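Side-chain contact in uncharacterized protein (Bombyx mori, PDB 5AZ0), which is an aldo-keto reductase that probably reduces aldehyde and ketone substrates with NADPH as hydride donor: residues T24-S29 with K277-S282. Residues are numbered along the deposited sequence; the frame is centred on the assembly and turned at random.
Sequences TWLGVS and KTVTKS. With ACT (acetate ion), chain K; ACT (acetate ion), chain F.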
loop_
_atom_site.group_PDB
_atom_site.type_symbol
_atom_site.label_atom_id
_atom_site.label_comp_id
_atom_site.label_asym_id
_atom_site.label_seq_id
_atom_site.Cartn_x
_atom_site.Cartn_y
_atom_site.Cartn_z
ATOM N N THR A 24 1.051 -8.125 0.620
ATOM C CA THR A 24 1.009 -9.380 -0.114
ATOM C C THR A 24 1.818 -9.374 -1.405
ATOM O O THR A 24 1.723 -10.328 -2.195
ATOM C CB THR A 24 -0.429 -9.799 -0.415
ATOM O OG1 THR A 24 -1.057 -8.917 -1.345
ATOM C CG2 THR A 24 -1.252 -9.912 0.845
ATOM N N TRP A 25 2.604 -8.319 -1.633
ATOM C CA TRP A 25 3.462 -8.280 -2.815
ATOM C C TRP A 25 4.850 -8.871 -2.553
ATOM O O TRP A 25 5.617 -8.371 -1.707
ATOM C CB TRP A 25 3.674 -6.848 -3.205
ATOM C CG TRP A 25 4.658 -6.607 -4.273
ATOM C CD1 TRP A 25 5.620 -5.595 -4.277
ATOM C CD2 TRP A 25 4.750 -7.255 -5.540
ATOM N NE1 TRP A 25 6.287 -5.598 -5.468
ATOM C CE2 TRP A 25 5.799 -6.607 -6.263
ATOM C CE3 TRP A 25 4.071 -8.317 -6.141
ATOM C CZ2 TRP A 25 6.182 -6.992 -7.569
ATOM C CZ3 TRP A 25 4.478 -8.734 -7.411
ATOM C CH2 TRP A 25 5.516 -8.046 -8.133
ATOM N N LEU A 26 5.184 -9.887 -3.304
ATOM C CA LEU A 26 6.413 -10.655 -3.061
ATOM C C LEU A 26 7.650 -10.105 -3.770
ATOM O O LEU A 26 8.762 -10.430 -3.382
ATOM C CB LEU A 26 6.193 -12.145 -3.386
ATOM C CG LEU A 26 5.320 -12.831 -2.334
ATOM C CD1 LEU A 26 5.127 -14.284 -2.696
ATOM C CD2 LEU A 26 5.838 -12.733 -0.914
ATOM N N GLY A 27 7.470 -9.251 -4.755
ATOM C CA GLY A 27 8.586 -8.612 -5.426
ATOM C C GLY A 27 8.953 -9.283 -6.746
ATOM O O GLY A 27 8.520 -10.422 -7.059
ATOM N N VAL A 28 9.731 -8.528 -7.525
ATOM C CA VAL A 28 10.226 -8.932 -8.836
ATOM C C VAL A 28 11.760 -8.956 -8.632
ATOM O O VAL A 28 12.409 -7.926 -8.729
ATOM C CB VAL A 28 9.675 -8.005 -9.991
ATOM C CG1 VAL A 28 9.698 -6.511 -9.636
ATOM C CG2 VAL A 28 10.386 -8.239 -11.320
ATOM N N SER A 29 12.310 -10.130 -8.283
ATOM C CA SER A 29 13.751 -10.309 -7.968
ATOM C C SER A 29 14.453 -11.294 -8.918
ATOM O O SER A 29 14.918 -10.906 -9.998
ATOM C CB SER A 29 13.928 -10.737 -6.497
ATOM O OG SER A 29 12.700 -11.167 -5.917
ATOM N N LYS A 277 5.478 -5.660 4.484
ATOM C CA LYS A 277 5.424 -6.979 3.928
ATOM C C LYS A 277 6.428 -7.876 4.647
ATOM O O LYS A 277 7.621 -7.560 4.694
ATOM C CB LYS A 277 5.703 -6.989 2.440
ATOM C CG LYS A 277 5.417 -8.404 1.890
ATOM C CD LYS A 277 6.472 -8.891 0.943
ATOM C CE LYS A 277 7.700 -9.334 1.632
ATOM N NZ LYS A 277 8.819 -9.041 0.707
ATOM N N THR A 278 5.944 -8.993 5.186
ATOM C CA THR A 278 6.820 -10.043 5.747
ATOM C C THR A 278 6.130 -11.387 5.594
ATOM O O THR A 278 4.929 -11.443 5.517
ATOM C CB THR A 278 7.124 -9.766 7.230
ATOM O OG1 THR A 278 8.024 -10.757 7.742
ATOM C CG2 THR A 278 5.847 -9.727 8.085
ATOM N N VAL A 279 6.901 -12.476 5.556
ATOM C CA VAL A 279 6.362 -13.837 5.544
ATOM C C VAL A 279 6.804 -14.577 6.806
ATOM O O VAL A 279 6.704 -15.799 6.859
ATOM C CB VAL A 279 6.749 -14.615 4.249
ATOM C CG1 VAL A 279 6.324 -13.870 3.006
ATOM C CG2 VAL A 279 8.251 -14.879 4.156
ATOM N N THR A 280 7.196 -13.836 7.840
ATOM C CA THR A 280 7.709 -14.391 9.102
ATOM C C THR A 280 6.860 -13.999 10.234
ATOM O O THR A 280 6.719 -12.816 10.521
ATOM C CB THR A 280 9.105 -13.825 9.400
ATOM O OG1 THR A 280 10.004 -14.170 8.328
ATOM C CG2 THR A 280 9.646 -14.354 10.711
ATOM N N LYS A 281 6.336 -14.980 10.948
ATOM C CA LYS A 281 5.300 -14.704 11.916
ATOM C C LYS A 281 5.750 -13.871 13.090
ATOM O O LYS A 281 4.909 -13.177 13.764
ATOM C CB LYS A 281 4.700 -16.018 12.453
ATOM C CG LYS A 281 4.068 -16.919 11.401
ATOM C CD LYS A 281 3.562 -18.219 12.028
ATOM C CE LYS A 281 3.387 -19.262 10.961
ATOM N NZ LYS A 281 2.335 -20.257 11.319
ATOM N N SER A 282 7.026 -14.014 13.457
ATOM C CA SER A 282 7.507 -13.183 14.584
ATOM C C SER A 282 7.498 -11.690 14.140
ATOM O O SER A 282 7.160 -10.841 14.919
ATOM C CB SER A 282 8.890 -13.629 15.095
ATOM O OG SER A 282 9.721 -13.938 14.008
HETATM C C ACT K . 10.319 -11.411 5.685
HETATM O O ACT K . 10.665 -10.523 6.506
HETATM O OXT ACT K . 10.042 -12.522 6.113
HETATM C CH3 ACT K . 10.165 -11.189 4.202
HETATM C C ACT F . 1.913 -4.753 -0.394
HETATM O O ACT F . 2.935 -5.455 -0.264
HETATM O OXT ACT F . 0.750 -5.195 -0.308
HETATM C CH3 ACT F . 2.093 -3.294 -0.654
HETATM O O HOH W 1 9.391 -11.782 -1.080
#
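Leu26 and Val279 meet methyl to methyl, CD2 of Leu26 lying 4.1 Å from CG1 of Val279, and the two side chains cross at about a right angle. Leu26 holds CG opposite its carbonyl carbon (chi1 -73°), and chi2 of 180° sends CD1 straight on, leaving CD2 as the branch that turns to Val279. Lys277 passes Leu26, its CD 4.3 Å from Leu26 CD2; bends at chi2, chi3 and chi4 carry NZ to a water, a weak link at 3.3 Å. That water donates to Leu26 O at 2.7 Å. In the TIM barrel of the aldo-keto reductases this joins the loops following the first and last barrel strands, 22-23 and 273-274, which places it at the C-terminal end of the barrel, where this family has its active site. Two acetates, probably from crystallisation, flank the contact. One accepts from the backbone N of Thr24 and of Trp25; the other takes Val279 N and Thr280 OG1 on OXT, the latter at 2.8 Å. Thr278 OG1, accepting from Thr280 N at 3.2 Å, forms an ST turn just ahead of helix 281-287. Farther out, helix 51-64 packs against both apolar side chains through Ile51 and Leu54, and Trp25 stacks on Tyr75.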